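CDNA FLJ56608, highly similar to Homo sapiens chloride channel, calcium activated, family member 1 (CLCA1), mRNA (Homo sapiens, PDB 6PYO) may mediate calcium-activated chloride conductance and regulate mucus production by goblet cells, and is represented here by its von Willebrand factor type A domain. Local coordinates at residues Ala143-Glu146 and Leu147-Ser151; Gly84-Ile87 and Cys88-Leu91. One frame throughout, in Å; residues are numbered along the deposited sequence.

Contact 1. Residues Ala143-Glu146 and Leu147-Ser151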
loop_
_atom_site.group_PDB
_atom_site.type_symbol
_atom_site.label_atom_id
_atom_site.label_comp_id
_atom_site.label_asym_id
_atom_site.label_seq_id
_atom_site.Cartn_x
_atom_site.Cartn_y
_atom_site.Cartn_z
ATOM N N ALA A 143 -10.071 -7.293 10.933
ATOM C CA ALA A 143 -8.638 -7.083 10.774
ATOM C C ALA A 143 -7.865 -7.718 11.919
ATOM O O ALA A 143 -8.180 -7.498 13.089
ATOM C CB ALA A 143 -8.336 -5.579 10.716
ATOM N N ALA A 144 -6.822 -8.472 11.587
ATOM C CA ALA A 144 -5.894 -8.937 12.610
ATOM C C ALA A 144 -5.408 -7.743 13.455
ATOM O O ALA A 144 -5.419 -6.606 12.968
ATOM C CB ALA A 144 -4.707 -9.660 11.931
ATOM N N GLN A 145 -4.785 -8.018 14.620
ATOM C CA GLN A 145 -4.146 -6.971 15.442
ATOM C C GLN A 145 -2.781 -6.531 14.893
ATOM O O GLN A 145 -2.390 -5.358 15.041
ATOM C CB GLN A 145 -3.992 -7.476 16.886
ATOM C CG GLN A 145 -3.126 -6.604 17.809
ATOM C CD GLN A 145 -3.758 -5.259 18.169
ATOM O OE1 GLN A 145 -4.954 -5.042 17.984
ATOM N NE2 GLN A 145 -2.939 -4.347 18.690
ATOM N N GLU A 146 -2.086 -7.422 14.191
ATOM C CA GLU A 146 -0.813 -7.078 13.565
ATOM C C GLU A 146 -0.908 -5.951 12.518
ATOM O O GLU A 146 0.102 -5.294 12.269
ATOM C CB GLU A 146 -0.209 -8.342 12.941
ATOM C CG GLU A 146 0.372 -9.331 13.948
ATOM C CD GLU A 146 -0.642 -10.356 14.443
ATOM O OE1 GLU A 146 -1.863 -10.140 14.278
ATOM O OE2 GLU A 146 -0.209 -11.389 14.993
ATOM N N LEU A 147 -2.087 -5.689 11.938
ATOM C CA LEU A 147 -2.265 -4.574 11.002
ATOM C C LEU A 147 -2.033 -3.239 11.706
ATOM O O LEU A 147 -1.148 -2.444 11.326
ATOM C CB LEU A 147 -3.680 -4.651 10.410
ATOM C CG LEU A 147 -4.027 -3.649 9.312
ATOM C CD1 LEU A 147 -3.090 -3.953 8.158
ATOM C CD2 LEU A 147 -5.454 -3.596 8.870
ATOM N N GLU A 148 -2.826 -2.993 12.763
ATOM C CA GLU A 148 -2.568 -1.869 13.658
ATOM C C GLU A 148 -1.103 -1.834 14.054
ATOM O O GLU A 148 -0.458 -0.786 13.990
ATOM C CB GLU A 148 -3.454 -1.949 14.910
ATOM C CG GLU A 148 -3.036 -0.976 16.041
ATOM C CD GLU A 148 -3.880 -1.099 17.327
ATOM O OE1 GLU A 148 -4.972 -0.477 17.399
ATOM O OE2 GLU A 148 -3.447 -1.811 18.270
ATOM N N GLU A 149 -0.552 -2.971 14.473
ATOM C CA GLU A 149 0.833 -2.921 14.934
ATOM C C GLU A 149 1.795 -2.514 13.824
ATOM O O GLU A 149 2.831 -1.899 14.101
ATOM C CB GLU A 149 1.254 -4.256 15.549
ATOM C CG GLU A 149 0.564 -4.552 16.913
ATOM C CD GLU A 149 0.770 -3.463 17.970
ATOM O OE1 GLU A 149 1.934 -3.077 18.216
ATOM O OE2 GLU A 149 -0.238 -2.990 18.551
ATOM N N LEU A 150 1.492 -2.852 12.567
ATOM C CA LEU A 150 2.300 -2.339 11.467
ATOM C C LEU A 150 2.364 -0.819 11.515
ATOM O O LEU A 150 3.438 -0.224 11.371
ATOM C CB LEU A 150 1.731 -2.779 10.116
ATOM C CG LEU A 150 1.996 -4.206 9.674
ATOM C CD1 LEU A 150 1.264 -4.485 8.353
ATOM C CD2 LEU A 150 3.479 -4.478 9.512
ATOM N N SER A 151 1.199 -0.176 11.674
ATOM C CA SER A 151 1.192 1.278 11.793
ATOM C C SER A 151 1.926 1.763 13.054
ATOM O O SER A 151 2.796 2.652 12.994
ATOM C CB SER A 151 -0.244 1.799 11.807
ATOM O OG SER A 151 -0.837 1.659 10.539
HETATM O O HOH W 1 -5.404 -4.267 13.549
#
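The amide nitrogen of Gln145, NE2, reaches OE2 of both Glu148 and Glu149. The plane of the amide stands 89° to that of Glu148, and NE2 of Gln145 meets OE2 of Glu148 at 2.6 Å from above the carboxylate plane, with this oxygen tilted 26° from the amide plane. The Glu149 carboxylate is turned only 29° from the amide plane, yet the bond from Gln145 NE2 to Glu149 OE2, at 3.0 Å, is weak. This cluster marks the first turn of helix 145-152, which links strands 133-138 and 158-159 in a beta-alpha-beta unit of the von Willebrand factor A fold. With CG of Gln145 anti to the backbone N, the bend at chi2 carries the amide forward over the first turn toward the two acids. Glu148 OE2 and Glu149 OE2 lie 3.4 Å apart, so the N-H groups between them probably ease the repulsion of the acids. Beneath, Glu149 N bonds to Gln145 O at 3.1 Å and Leu150 N to Glu146 O at 2.8 Å. Before these regular bonds begin, a water accepts from Glu148 N and lies beside Ala144 O, at a distance too short to be trusted. Leu147 and Leu150 turn to the opposite, buried flank, against Leu111 of strand 108-113. There CD2 of Leu147 rests on CB of Ala143, 4.0 Å away.

Contact 2. Residues Gly84-Ile87 and Cys88-Leu91. With CA (calcium ion), chain C.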
loop_
_atom_site.group_PDB
_atom_site.type_symbol
_atom_site.label_atom_id
_atom_site.label_comp_id
_atom_site.label_asym_id
_atom_site.label_seq_id
_atom_site.Cartn_x
_atom_site.Cartn_y
_atom_site.Cartn_z
ATOM N N GLY A 84 -5.304 -15.921 -2.524
ATOM C CA GLY A 84 -5.021 -15.915 -1.111
ATOM C C GLY A 84 -4.451 -14.580 -0.676
ATOM O O GLY A 84 -4.374 -13.611 -1.433
ATOM N N THR A 85 -4.024 -14.551 0.572
ATOM C CA THR A 85 -3.662 -13.328 1.257
ATOM C C THR A 85 -2.234 -13.430 1.772
ATOM O O THR A 85 -1.912 -14.360 2.512
ATOM C CB THR A 85 -4.596 -13.053 2.416
ATOM O OG1 THR A 85 -5.944 -12.970 1.938
ATOM C CG2 THR A 85 -4.215 -11.701 3.060
ATOM N N SER A 86 -1.386 -12.451 1.400
ATOM C CA SER A 86 -0.085 -12.292 2.055
ATOM C C SER A 86 0.267 -10.794 2.091
ATOM O O SER A 86 0.860 -10.251 1.156
ATOM C CB SER A 86 0.991 -13.112 1.359
ATOM O OG SER A 86 2.250 -12.900 1.974
ATOM N N ILE A 87 -0.091 -10.144 3.201
ATOM C CA ILE A 87 0.315 -8.753 3.395
ATOM C C ILE A 87 1.822 -8.640 3.255
ATOM O O ILE A 87 2.340 -7.715 2.614
ATOM C CB ILE A 87 -0.182 -8.221 4.752
ATOM C CG1 ILE A 87 -1.694 -8.017 4.653
ATOM C CG2 ILE A 87 0.570 -6.938 5.097
ATOM C CD1 ILE A 87 -2.357 -7.549 5.911
ATOM N N CYS A 88 2.552 -9.600 3.825
ATOM C CA CYS A 88 4.003 -9.498 3.851
ATOM C C CYS A 88 4.588 -9.553 2.458
ATOM O O CYS A 88 5.554 -8.835 2.171
ATOM C CB CYS A 88 4.611 -10.583 4.748
ATOM S SG CYS A 88 4.446 -10.176 6.532
ATOM N N SER A 89 4.016 -10.379 1.562
ATOM C CA SER A 89 4.483 -10.359 0.176
ATOM C C SER A 89 4.309 -8.980 -0.447
ATOM O O SER A 89 5.140 -8.543 -1.254
ATOM C CB SER A 89 3.721 -11.369 -0.702
ATOM O OG SER A 89 3.674 -12.642 -0.102
ATOM N N GLY A 90 3.164 -8.336 -0.172
ATOM C CA GLY A 90 2.915 -7.025 -0.727
ATOM C C GLY A 90 3.889 -5.986 -0.197
ATOM O O GLY A 90 4.389 -5.158 -0.956
ATOM N N LEU A 91 4.204 -6.042 1.109
ATOM C CA LEU A 91 5.144 -5.076 1.680
ATOM C C LEU A 91 6.567 -5.308 1.174
ATOM O O LEU A 91 7.264 -4.356 0.797
ATOM C CB LEU A 91 5.090 -5.122 3.202
ATOM C CG LEU A 91 3.753 -4.783 3.846
ATOM C CD1 LEU A 91 3.810 -4.974 5.358
ATOM C CD2 LEU A 91 3.310 -3.357 3.489
HETATM CA CA CA C . -7.823 -11.957 2.206
HETATM O O HOH W 2 -8.085 -13.244 4.218
HETATM O O HOH W 3 -7.092 -9.912 3.146
#
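A hydroxyl pair only 2.5 Å apart, Ser86 OG and Ser89 OG, ties the residue before helix 87-99 to its first turn. Either oxygen could donate in this short hydrogen bond. Ser86 occupies the N-cap position; its OG lies opposite the backbone N (chi1 178°) and beside the carbonyl carbon, which carries it forward to Ser89. The main chain adds a bond from Gly90 N to Ser86 O of 3.3 Å, and the next, from Leu91 N to Ile87 O, is shorter at 2.9 Å. Ile87 N, at the helix start, is held by Asp117 OD2, a carboxylate that would probably be welcomed by the positive end of the helix dipole. Just upstream lies the metal-ion-dependent adhesion site of the von Willebrand factor A domain: Thr85 OG1 binds the calcium ion at 2.2 Å, with Ser16, Ser18 and two waters completing the observed ligands. On the inner flank Ile87 and Leu91, one turn apart, run alongside each other in the same direction, and Ile87 CG2 meets Leu91 CD1 at 3.8 Å. Replacing Leu91 by an alanine would probably open a gap beside Ile87 CG2 and remove the methyl surface on which Leu150 and Cys123 pack. Cys88 SG closes a disulfide with Cys123, whose side chain Leu91 also touches.

How the contacts relate
Both contacts are first turns of helices that pack against strand 108-113, and they differ in depth and in chemistry. Contact 2 is buried and belongs to the metal-site end of helix 87-99; it combines paired hydroxyls and a calcium ligand with a covalent disulfide. Contact 1, at the start of helix 145-152, is only partly buried: an amide and acidic groups occupy its outer flank, while leucines face inward. Their centres are about 13 Å apart, and they meet through apolar side chains, where Leu150 CD1 lies 4.0 Å from Leu91 CD1 and 4.1 Å from Ile87 CG2. Leu111 is touched from both helices, by Leu147 and Leu150 on one and Ile87 on the other.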